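Local atomic coordinates of cyclase (Uncultured organism, PDB entry 5IBZ), a protein that is probably a cyclase-family enzyme with arylformamidase activity and holds acetylphosphate in the crystal. Residues Val41-Leu46 against Leu156-Leu161; Thr49-Ser54 against Ala289-Gln294; Glu208-Tyr211 against Gly217-Ser220. All blocks are in the same frame, centred on the assembly; numbering follows the deposited sequence.

Contact 1 (Val41-Leu46 against Leu156-Leu161); sequences VAAARL and LGRGVL
Helix 37-44 and the chain just after it sit against the corner where the chain enters strand 158-163, with Ala43 of the helix and Leu46 beyond it resting on Gly157 and Arg158. Ala43 supplies the tightest part. Its CB packs directly on the peptide that joins the two partner residues, 3.4 Å from Gly157 C and the same distance from Arg158 N, which brings the backbones close. The CA atoms of Ala43 and Arg158 are accordingly just 4.7 Å apart, and Ala43 CB also reaches Arg158 CB at 3.8 Å.

Three residues on, Leu46 CD1 approaches the aliphatic part of the arginine, 3.6 Å from Arg158 CG and 3.9 Å from Arg158 CD. Leu46 has CG anti to its carbonyl carbon (chi1 -58°), which sends the methyl-bearing branch forward to the arginine chain; the two side chains cross obliquely. The arginine then bends at chi3 (80°), and its polar end is held elsewhere: NH2 forms a salt bridge with Asp198 and a hydrogen bond with the carbonyl of Lys193. The methylenes thus pack on Ala43 and Leu46, while the guanidinium is paired with Asp198. Leu46 O, for its part, accepts from Arg297.

Ala43 also touches Phe301 of strand 299-303, which runs antiparallel to strand 158-163. The contact is therefore plain packing of helix 37-44 against the N-terminal end of an interior strand of the large mixed sheet, where the chain turns the corner at Gly157 into that sheet.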
ATOM      1  N   VAL B  41       1.402 -16.500 -35.507  1.00  9.25           N
ATOM      2  CA  VAL B  41       2.001 -17.714 -36.072  1.00  8.80           C
ATOM      3  C   VAL B  41       3.325 -17.359 -36.749  1.00 10.94           C
ATOM      4  O   VAL B  41       4.330 -18.065 -36.580  1.00 10.61           O
ATOM      5  CB  VAL B  41       1.036 -18.385 -37.053  1.00 10.31           C
ATOM      6  CG1 VAL B  41       1.729 -19.528 -37.811  1.00 10.01           C
ATOM      7  CG2 VAL B  41      -0.171 -18.894 -36.311  1.00  9.98           C
ATOM      8  N   ALA B  42       3.347 -16.287 -37.533  1.00 10.70           N
ATOM      9  CA  ALA B  42       4.594 -15.857 -38.159  1.00 10.17           C
ATOM     10  C   ALA B  42       5.690 -15.529 -37.134  1.00 10.28           C
ATOM     11  O   ALA B  42       6.857 -15.914 -37.305  1.00 13.01           O
ATOM     12  CB  ALA B  42       4.343 -14.636 -39.070  1.00 13.28           C
ATOM     13  N   ALA B  43       5.326 -14.840 -36.056  1.00  8.67           N
ATOM     14  CA  ALA B  43       6.277 -14.488 -35.023  1.00 10.58           C
ATOM     15  C   ALA B  43       6.852 -15.742 -34.367  1.00 10.25           C
ATOM     16  O   ALA B  43       8.049 -15.815 -34.065  1.00 10.57           O
ATOM     17  CB  ALA B  43       5.609 -13.594 -33.983  1.00 14.49           C
ATOM     18  N   ALA B  44       6.001 -16.740 -34.145  1.00  9.45           N
ATOM     19  CA  ALA B  44       6.447 -17.989 -33.534  1.00  9.20           C
ATOM     20  C   ALA B  44       7.517 -18.684 -34.357  1.00  9.60           C
ATOM     21  O   ALA B  44       8.357 -19.412 -33.807  1.00 10.28           O
ATOM     22  CB  ALA B  44       5.285 -18.927 -33.324  1.00 10.90           C
ATOM     23  N   ARG B  45       7.500 -18.510 -35.678  1.00  9.74           N
ATOM     24  CA  ARG B  45       8.501 -19.148 -36.534  0.55  9.69           C
ATOM     25  C   ARG B  45       9.894 -18.538 -36.318  1.00 10.93           C
ATOM     26  O   ARG B  45      10.912 -19.101 -36.748  1.00 13.02           O
ATOM     27  CB  ARG B  45       8.091 -19.038 -38.011  0.55 12.37           C
ATOM     28  CG  ARG B  45       6.770 -19.727 -38.367  0.55 10.12           C
ATOM     29  CD  ARG B  45       6.796 -21.257 -38.211  0.55 12.40           C
ATOM     30  NE  ARG B  45       6.690 -21.747 -36.840  0.55 11.75           N
ATOM     31  CZ  ARG B  45       5.594 -21.740 -36.086  0.55 18.69           C
ATOM     32  NH1 ARG B  45       5.660 -22.235 -34.865  0.55 11.48           N
ATOM     33  NH2 ARG B  45       4.450 -21.209 -36.509  0.55 18.06           N
ATOM     34  N   LEU B  46       9.944 -17.389 -35.652  1.00 11.28           N
ATOM     35  CA  LEU B  46      11.239 -16.775 -35.319  1.00 11.03           C
ATOM     36  C   LEU B  46      11.904 -17.418 -34.099  1.00 12.41           C
ATOM     37  O   LEU B  46      13.059 -17.097 -33.780  1.00 13.37           O
ATOM     38  CB  LEU B  46      11.083 -15.274 -35.061  1.00  9.10           C
ATOM     39  CG  LEU B  46      10.496 -14.504 -36.228  1.00 13.26           C
ATOM     40  CD1 LEU B  46      10.357 -13.031 -35.843  1.00 15.79           C
ATOM     41  CD2 LEU B  46      11.334 -14.681 -37.481  1.00 15.54           C
ATOM     42  N   LEU B 156       1.537 -10.224 -27.578  0.53 10.30           N
ATOM     43  CA  LEU B 156       2.285 -11.432 -27.772  0.53 10.14           C
ATOM     44  C   LEU B 156       2.289 -11.663 -29.282  0.53  9.28           C
ATOM     45  O   LEU B 156       1.245 -11.937 -29.878  0.53 10.18           O
ATOM     46  CB  LEU B 156       1.650 -12.556 -26.964  0.53 11.98           C
ATOM     47  CG  LEU B 156       2.310 -13.918 -27.042  0.53  8.62           C
ATOM     48  CD1 LEU B 156       2.184 -14.643 -25.708  0.53 11.18           C
ATOM     49  CD2 LEU B 156       1.693 -14.719 -28.176  0.53 11.44           C
ATOM     50  N   GLY B 157       3.457 -11.495 -29.904  1.00  8.63           N
ATOM     51  CA  GLY B 157       3.555 -11.437 -31.348  1.00  8.35           C
ATOM     52  C   GLY B 157       4.966 -11.083 -31.731  1.00  9.99           C
ATOM     53  O   GLY B 157       5.922 -11.443 -31.026  1.00 10.75           O
ATOM     54  N   ARG B 158       5.117 -10.403 -32.864  1.00  9.74           N
ATOM     55  CA  ARG B 158       6.452 -10.114 -33.373  1.00  9.28           C
ATOM     56  C   ARG B 158       6.977  -8.817 -32.763  1.00  9.88           C
ATOM     57  O   ARG B 158       6.258  -7.816 -32.686  1.00 10.33           O
ATOM     58  CB  ARG B 158       6.440 -10.024 -34.899  1.00 11.05           C
ATOM     59  CG  ARG B 158       7.702 -10.613 -35.548  1.00 12.95           C
ATOM     60  CD  ARG B 158       7.587 -10.624 -37.051  1.00 16.19           C
ATOM     61  NE  ARG B 158       7.887  -9.302 -37.528  1.00 12.56           N
ATOM     62  CZ  ARG B 158       8.836  -8.998 -38.404  1.00 13.63           C
ATOM     63  NH1 ARG B 158       9.552  -9.938 -39.006  1.00 17.02           N
ATOM     64  NH2 ARG B 158       9.039  -7.734 -38.714  1.00 14.40           N
ATOM     65  N   GLY B 159       8.218  -8.856 -32.282  1.00  8.62           N
ATOM     66  CA  GLY B 159       8.883  -7.656 -31.807  1.00  8.31           C
ATOM     67  C   GLY B 159      10.104  -7.400 -32.664  1.00  9.77           C
ATOM     68  O   GLY B 159      10.700  -8.334 -33.213  1.00  7.94           O
ATOM     69  N   VAL B 160      10.458  -6.127 -32.800  1.00  8.16           N
ATOM     70  CA  VAL B 160      11.640  -5.716 -33.527  1.00  9.38           C
ATOM     71  C   VAL B 160      12.392  -4.682 -32.693  1.00  8.50           C
ATOM     72  O   VAL B 160      11.810  -3.658 -32.284  1.00  9.52           O
ATOM     73  CB  VAL B 160      11.287  -5.120 -34.903  1.00  9.34           C
ATOM     74  CG1 VAL B 160      12.579  -4.710 -35.665  1.00 10.07           C
ATOM     75  CG2 VAL B 160      10.461  -6.117 -35.700  1.00 11.65           C
ATOM     76  N   LEU B 161      13.664  -4.972 -32.423  1.00  7.75           N
ATOM     77  CA  LEU B 161      14.570  -4.024 -31.780  1.00  7.76           C
ATOM     78  C   LEU B 161      15.175  -3.093 -32.796  1.00  8.03           C
ATOM     79  O   LEU B 161      15.701  -3.539 -33.811  1.00  9.29           O
ATOM     80  CB  LEU B 161      15.701  -4.744 -31.043  1.00  7.84           C
ATOM     81  CG  LEU B 161      16.803  -3.857 -30.463  1.00 10.10           C
ATOM     82  CD1 LEU B 161      16.284  -3.035 -29.309  1.00 11.38           C
ATOM     83  CD2 LEU B 161      17.995  -4.716 -30.035  1.00  9.33           C
TER

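Contact 2 (Thr49-Ser54 against Ala289-Gln294); sequences TGKTFS and AKDCAQ
The carboxylate of Asp291 and the ring of Phe53 meet near the far end of the ring with their planes 44° apart, and the two side chains run at about a right angle to each other. Phe53 CZ is the atom that touches, 3.3 Å from Asp291 CG and 3.4 Å from Asp291 CB, while Phe53 CE2 comes to 3.6 Å from Asp291 OD2. Lys51 reaches the same carboxylate from the opposite direction. Its NZ donates to Asp291 OD1 at 2.8 Å on the syn lone pair, and weakly to Asp291 OD2 at 3.1 Å, which makes a forked salt bridge. A bend at chi3 of the lysine (-70°) is what turns its ammonium end back to the acid.

In the fold, this joins strand 52-54, one of the two outermost strands of the large mixed sheet within the chain, to helix 286-295. Just before the strand Thr49 forms an ST turn, its OG1 accepting from Lys51 N at 3.3 Å with a nearly straight N-H...O angle of 170°. The charges continue beyond the pair: Lys51 NZ also bridges to Asp295, one helical turn after Asp291, and Asp291 OD2 to Lys323 at the C terminus. Two lysines placed among two acids probably ease the closeness of Asp291 OD2 and Asp295 OD2. With an alanine here instead of Asp291, Lys323 would probably lose this mate, Lys51 would keep just Asp295 of its two acids, and a gap would open beside Phe53 CZ. Phe53 itself is tied by backbone hydrogen bonds to Ala321 of strand 320-322.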
ATOM      1  N   THR B  49      16.247 -20.657 -31.963  1.00 12.74           N
ATOM      2  CA  THR B  49      17.333 -21.017 -31.058  1.00 10.85           C
ATOM      3  C   THR B  49      16.877 -21.244 -29.619  1.00 10.45           C
ATOM      4  O   THR B  49      17.565 -21.912 -28.842  1.00 12.45           O
ATOM      5  CB  THR B  49      18.435 -19.942 -31.022  1.00 13.88           C
ATOM      6  OG1 THR B  49      17.911 -18.739 -30.438  1.00 12.46           O
ATOM      7  CG2 THR B  49      18.969 -19.658 -32.407  1.00 13.90           C
ATOM      8  N   GLY B  50      15.742 -20.651 -29.253  1.00  9.89           N
ATOM      9  CA  GLY B  50      15.230 -20.716 -27.894  1.00  9.90           C
ATOM     10  C   GLY B  50      15.924 -19.815 -26.890  1.00 10.19           C
ATOM     11  O   GLY B  50      15.701 -19.955 -25.690  1.00 10.87           O
ATOM     12  N   LYS B  51      16.793 -18.921 -27.362  1.00  9.42           N
ATOM     13  CA  LYS B  51      17.371 -17.882 -26.512  1.00 10.34           C
ATOM     14  C   LYS B  51      16.240 -17.014 -25.988  1.00  9.45           C
ATOM     15  O   LYS B  51      15.274 -16.739 -26.714  1.00 11.39           O
ATOM     16  CB  LYS B  51      18.388 -17.028 -27.263  1.00 10.77           C
ATOM     17  CG  LYS B  51      19.639 -17.780 -27.703  1.00 10.23           C
ATOM     18  CD  LYS B  51      20.736 -16.852 -28.232  1.00 12.64           C
ATOM     19  CE  LYS B  51      20.337 -16.243 -29.562  1.00 13.01           C
ATOM     20  NZ  LYS B  51      21.482 -15.494 -30.154  1.00 13.63           N
ATOM     21  N   THR B  52      16.348 -16.635 -24.716  1.00  9.37           N
ATOM     22  CA  THR B  52      15.355 -15.778 -24.068  1.00  9.31           C
ATOM     23  C   THR B  52      16.026 -14.625 -23.345  1.00  9.34           C
ATOM     24  O   THR B  52      17.107 -14.785 -22.771  1.00 10.51           O
ATOM     25  CB  THR B  52      14.481 -16.562 -23.055  1.00 13.85           C
ATOM     26  OG1 THR B  52      15.317 -17.207 -22.068  1.00 15.51           O
ATOM     27  CG2 THR B  52      13.603 -17.590 -23.770  1.00 15.96           C
ATOM     28  N   PHE B  53      15.356 -13.475 -23.360  1.00  9.26           N
ATOM     29  CA  PHE B  53      15.819 -12.274 -22.672  1.00  7.65           C
ATOM     30  C   PHE B  53      14.660 -11.580 -21.977  1.00  7.45           C
ATOM     31  O   PHE B  53      13.652 -11.293 -22.597  1.00 11.16           O
ATOM     32  CB  PHE B  53      16.475 -11.304 -23.661  1.00  7.94           C
ATOM     33  CG  PHE B  53      17.625 -11.910 -24.393  1.00  9.67           C
ATOM     34  CD1 PHE B  53      18.875 -11.859 -23.851  1.00 12.86           C
ATOM     35  CD2 PHE B  53      17.437 -12.574 -25.587  1.00 10.93           C
ATOM     36  CE1 PHE B  53      19.947 -12.434 -24.501  1.00 16.39           C
ATOM     37  CE2 PHE B  53      18.527 -13.149 -26.236  1.00 13.48           C
ATOM     38  CZ  PHE B  53      19.753 -13.077 -25.683  1.00 13.27           C
ATOM     39  N   SER B  54      14.791 -11.337 -20.675  1.00  8.29           N
ATOM     40  CA  SER B  54      13.851 -10.481 -19.964  1.00  7.95           C
ATOM     41  C   SER B  54      14.177  -9.027 -20.229  1.00  7.12           C
ATOM     42  O   SER B  54      15.319  -8.616 -20.022  1.00  9.47           O
ATOM     43  CB  SER B  54      13.904 -10.735 -18.472  1.00  8.60           C
ATOM     44  OG  SER B  54      13.269  -9.687 -17.771  1.00  9.07           O
ATOM     45  N   ALA B 289      20.156  -6.204 -26.918  1.00  8.30           N
ATOM     46  CA  ALA B 289      20.829  -5.497 -27.997  1.00  8.51           C
ATOM     47  C   ALA B 289      22.221  -6.089 -28.264  1.00  8.88           C
ATOM     48  O   ALA B 289      22.640  -6.205 -29.423  1.00 10.27           O
ATOM     49  CB  ALA B 289      20.923  -4.020 -27.693  1.00 10.38           C
ATOM     50  N   LYS B 290      22.935  -6.480 -27.214  1.00  9.00           N
ATOM     51  CA  LYS B 290      24.223  -7.141 -27.405  1.00 10.83           C
ATOM     52  C   LYS B 290      24.055  -8.438 -28.181  1.00 11.29           C
ATOM     53  O   LYS B 290      24.847  -8.743 -29.078  1.00 10.97           O
ATOM     54  CB  LYS B 290      24.895  -7.412 -26.059  1.00 12.61           C
ATOM     55  CG  LYS B 290      26.337  -7.895 -26.153  1.00 17.70           C
ATOM     56  CD  LYS B 290      26.928  -7.999 -24.761  1.00 31.46           C
ATOM     57  CE  LYS B 290      28.338  -8.565 -24.778  1.00 42.83           C
ATOM     58  NZ  LYS B 290      29.176  -7.970 -25.858  1.00 49.24           N
ATOM     59  N   ASP B 291      23.017  -9.196 -27.847  1.00  9.78           N
ATOM     60  CA  ASP B 291      22.780 -10.467 -28.521  1.00 10.20           C
ATOM     61  C   ASP B 291      22.447 -10.233 -29.992  1.00 10.05           C
ATOM     62  O   ASP B 291      22.949 -10.944 -30.854  1.00 10.91           O
ATOM     63  CB  ASP B 291      21.669 -11.254 -27.820  1.00  9.58           C
ATOM     64  CG  ASP B 291      21.410 -12.597 -28.485  1.00 12.56           C
ATOM     65  OD1 ASP B 291      22.224 -13.510 -28.258  1.00 13.70           O
ATOM     66  OD2 ASP B 291      20.417 -12.724 -29.233  1.00 13.81           O
ATOM     67  N   CYS B 292      21.590  -9.255 -30.276  1.00 11.42           N
ATOM     68  CA  CYS B 292      21.225  -8.956 -31.669  1.00  9.93           C
ATOM     69  C   CYS B 292      22.432  -8.478 -32.489  1.00  9.98           C
ATOM     70  O   CYS B 292      22.536  -8.777 -33.679  1.00 10.67           O
ATOM     71  CB  CYS B 292      20.110  -7.916 -31.723  1.00  8.88           C
ATOM     72  SG  CYS B 292      18.524  -8.484 -31.037  1.00 11.05           S
ATOM     73  N   ALA B 293      23.348  -7.742 -31.867  1.00 10.17           N
ATOM     74  CA  ALA B 293      24.545  -7.305 -32.564  1.00 10.63           C
ATOM     75  C   ALA B 293      25.417  -8.498 -32.940  1.00 10.42           C
ATOM     76  O   ALA B 293      26.036  -8.511 -34.008  1.00 14.42           O
ATOM     77  CB  ALA B 293      25.336  -6.298 -31.717  1.00 12.30           C
ATOM     78  N   GLN B 294      25.408  -9.523 -32.100  1.00 10.46           N
ATOM     79  CA  GLN B 294      26.221 -10.711 -32.328  1.00 12.83           C
ATOM     80  C   GLN B 294      25.617 -11.702 -33.333  1.00 13.12           C
ATOM     81  O   GLN B 294      26.365 -12.333 -34.090  1.00 13.15           O
ATOM     82  CB  GLN B 294      26.478 -11.436 -30.997  1.00 16.59           C
ATOM     83  CG  GLN B 294      27.722 -10.953 -30.282  1.00 35.03           C
ATOM     84  CD  GLN B 294      27.699 -11.245 -28.791  1.00 46.09           C
ATOM     85  OE1 GLN B 294      26.884 -12.034 -28.305  1.00 41.59           O
ATOM     86  NE2 GLN B 294      28.592 -10.597 -28.054  1.00 50.59           N
TER

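Contact 3 (Glu208-Tyr211 against Gly217-Ser220); sequences ESWY and GRAS
Tyr211 O accepts a hydrogen bond from Arg218 NH2 (3.2 Å), one of several bonds that grip this guanidinium. Its NE gives to the carbonyl of Leu213 and its NH1 to Asn62 OD1, so all three nitrogens are engaged and the flat group is fixed in its rotation. The contact folds the loop that follows strand 199-203 back onto helix 215-223, with Arg218 reaching from the helix to hydrogen-bond the loop's backbone. Tyr211 O lies in the guanidinium plane, although the donor stands above the carbonyl plane, and with an N-H...O angle of 139° the bond is bent.

Along the way the arginine passes over one face of Trp210. Arg218 CG makes a CH-pi contact over the face, 3.8 Å from the centroid of the Trp210 six-membered ring, and Arg218 CD lies 3.6 Å from Trp210 CZ2. With its chain extended from CG to NE, the side chain carries on past the benzo ring toward the pyrrole end, where Trp210 NE1 lies 3.6 Å above the guanidinium plane. Ring and guanidinium are turned 39° against each other, so this is no flat stack. The indole has CG anti to the backbone N (chi1 166°), which brings the ring round to the helix.

Trp210 NE1 donates to the carbonyl of Asn62, so that one residue holds both the indole and the arginine NH1. Phe221 of the same helix meets Trp210 edge-to-face, while Trp210 CD1 sits 3.5 Å above the centre of the Tyr211 ring.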
ATOM      1  N   GLU B 208      20.208   2.772 -18.782  1.00 13.90           N
ATOM      2  CA  GLU B 208      21.510   2.161 -18.487  1.00  9.24           C
ATOM      3  C   GLU B 208      22.415   3.100 -17.700  1.00 14.97           C
ATOM      4  O   GLU B 208      23.492   2.691 -17.234  1.00 21.03           O
ATOM      5  CB  GLU B 208      22.198   1.726 -19.786  1.00 12.79           C
ATOM      6  CG  GLU B 208      21.417   0.648 -20.523  1.00 12.16           C
ATOM      7  CD  GLU B 208      21.919   0.354 -21.948  1.00 15.71           C
ATOM      8  OE1 GLU B 208      23.053   0.762 -22.296  1.00 16.13           O
ATOM      9  OE2 GLU B 208      21.168  -0.315 -22.691  1.00 13.60           O
ATOM     10  N   SER B 209      21.984   4.347 -17.560  1.00 11.74           N
ATOM     11  CA  SER B 209      22.745   5.340 -16.809  1.00 15.93           C
ATOM     12  C   SER B 209      22.203   5.583 -15.399  1.00 13.84           C
ATOM     13  O   SER B 209      22.835   6.276 -14.614  1.00 15.52           O
ATOM     14  CB  SER B 209      22.787   6.672 -17.578  1.00 16.03           C
ATOM     15  OG  SER B 209      21.528   7.355 -17.597  1.00 18.64           O
ATOM     16  N   TRP B 210      21.065   4.992 -15.060  1.00 11.32           N
ATOM     17  CA  TRP B 210      20.382   5.337 -13.812  1.00  9.78           C
ATOM     18  C   TRP B 210      21.010   4.737 -12.557  1.00 10.95           C
ATOM     19  O   TRP B 210      21.178   5.418 -11.536  1.00 10.48           O
ATOM     20  CB  TRP B 210      18.918   4.884 -13.894  1.00 10.53           C
ATOM     21  CG  TRP B 210      18.210   4.880 -12.567  1.00 10.47           C
ATOM     22  CD1 TRP B 210      18.041   3.819 -11.718  1.00  9.02           C
ATOM     23  CD2 TRP B 210      17.576   5.995 -11.939  1.00 11.53           C
ATOM     24  NE1 TRP B 210      17.345   4.207 -10.608  1.00 10.90           N
ATOM     25  CE2 TRP B 210      17.041   5.537 -10.721  1.00 10.27           C
ATOM     26  CE3 TRP B 210      17.411   7.335 -12.287  1.00 10.73           C
ATOM     27  CZ2 TRP B 210      16.364   6.374  -9.849  1.00 11.44           C
ATOM     28  CZ3 TRP B 210      16.739   8.158 -11.427  1.00 10.45           C
ATOM     29  CH2 TRP B 210      16.217   7.673 -10.221  1.00 11.93           C
ATOM     30  N   TYR B 211      21.318   3.449 -12.601  1.00 10.94           N
ATOM     31  CA  TYR B 211      21.580   2.717 -11.356  1.00  9.88           C
ATOM     32  C   TYR B 211      22.879   3.111 -10.649  1.00 12.39           C
ATOM     33  O   TYR B 211      22.959   3.014  -9.421  1.00 16.57           O
ATOM     34  CB  TYR B 211      21.524   1.220 -11.651  1.00 11.27           C
ATOM     35  CG  TYR B 211      20.098   0.761 -11.835  1.00 11.65           C
ATOM     36  CD1 TYR B 211      19.293   0.505 -10.735  1.00 13.78           C
ATOM     37  CD2 TYR B 211      19.534   0.657 -13.100  1.00 13.15           C
ATOM     38  CE1 TYR B 211      17.976   0.109 -10.885  1.00 13.16           C
ATOM     39  CE2 TYR B 211      18.202   0.262 -13.262  1.00 12.26           C
ATOM     40  CZ  TYR B 211      17.437  -0.012 -12.143  1.00 12.32           C
ATOM     41  OH  TYR B 211      16.105  -0.404 -12.269  1.00 12.26           O
ATOM     42  N   GLY B 217      22.348  12.848  -8.063  1.00 12.26           N
ATOM     43  CA  GLY B 217      22.273  12.564  -9.482  1.00 11.92           C
ATOM     44  C   GLY B 217      20.903  12.079  -9.929  1.00 11.36           C
ATOM     45  O   GLY B 217      20.448  12.384 -11.031  1.00 12.27           O
ATOM     46  N   ARG B 218      20.248  11.288  -9.084  1.00 11.12           N
ATOM     47  CA  ARG B 218      18.910  10.794  -9.380  1.00 12.51           C
ATOM     48  C   ARG B 218      17.869  11.908  -9.378  1.00 11.12           C
ATOM     49  O   ARG B 218      16.906  11.843 -10.138  1.00 14.05           O
ATOM     50  CB  ARG B 218      18.522   9.709  -8.379  1.00 12.51           C
ATOM     51  CG  ARG B 218      19.305   8.438  -8.594  1.00 12.60           C
ATOM     52  CD  ARG B 218      19.009   7.373  -7.571  1.00 14.54           C
ATOM     53  NE  ARG B 218      19.818   6.195  -7.857  1.00 17.80           N
ATOM     54  CZ  ARG B 218      19.454   4.940  -7.631  1.00 19.44           C
ATOM     55  NH1 ARG B 218      18.272   4.671  -7.114  1.00 17.32           N
ATOM     56  NH2 ARG B 218      20.280   3.952  -7.947  1.00 19.19           N
ATOM     57  N   ALA B 219      18.067  12.925  -8.543  1.00 11.19           N
ATOM     58  CA  ALA B 219      17.188  14.083  -8.550  1.00 13.79           C
ATOM     59  C   ALA B 219      17.425  14.857  -9.844  1.00 14.64           C
ATOM     60  O   ALA B 219      16.486  15.233 -10.521  1.00 15.52           O
ATOM     61  CB  ALA B 219      17.428  14.961  -7.319  1.00 13.07           C
ATOM     62  N   SER B 220      18.688  15.059 -10.209  1.00 14.04           N
ATOM     63  CA  SER B 220      19.010  15.800 -11.436  1.00 14.01           C
ATOM     64  C   SER B 220      18.487  15.092 -12.689  1.00 13.53           C
ATOM     65  O   SER B 220      18.107  15.736 -13.666  1.00 15.94           O
ATOM     66  CB  SER B 220      20.524  16.016 -11.552  1.00 14.06           C
ATOM     67  OG  SER B 220      21.015  16.783 -10.470  1.00 12.82           O
TER

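Overall arrangement
From the N terminus, helix 37-44 opens contact 1 and the next strand, 52-54, opens contact 2. Contact 1 closes at 156-161, tying that helix to strand 158-163 of the large mixed sheet. Contact 3 follows in series as a short local loop at 208-220, tying the loop after strand 199-203 to helix 215-223. Contact 2 closes last, joining outer strand 52-54 to helix 286-295. Contacts 1 and 2 therefore cross along the chain, and contact 3 lies wholly within the span of contact 2. The first two also meet in space, Leu161 CD2 packing 3.6 Å from Ala289 CA, and both touch the second subunit. Contact 3 stands apart, its centre 33 Å from that of contact 1.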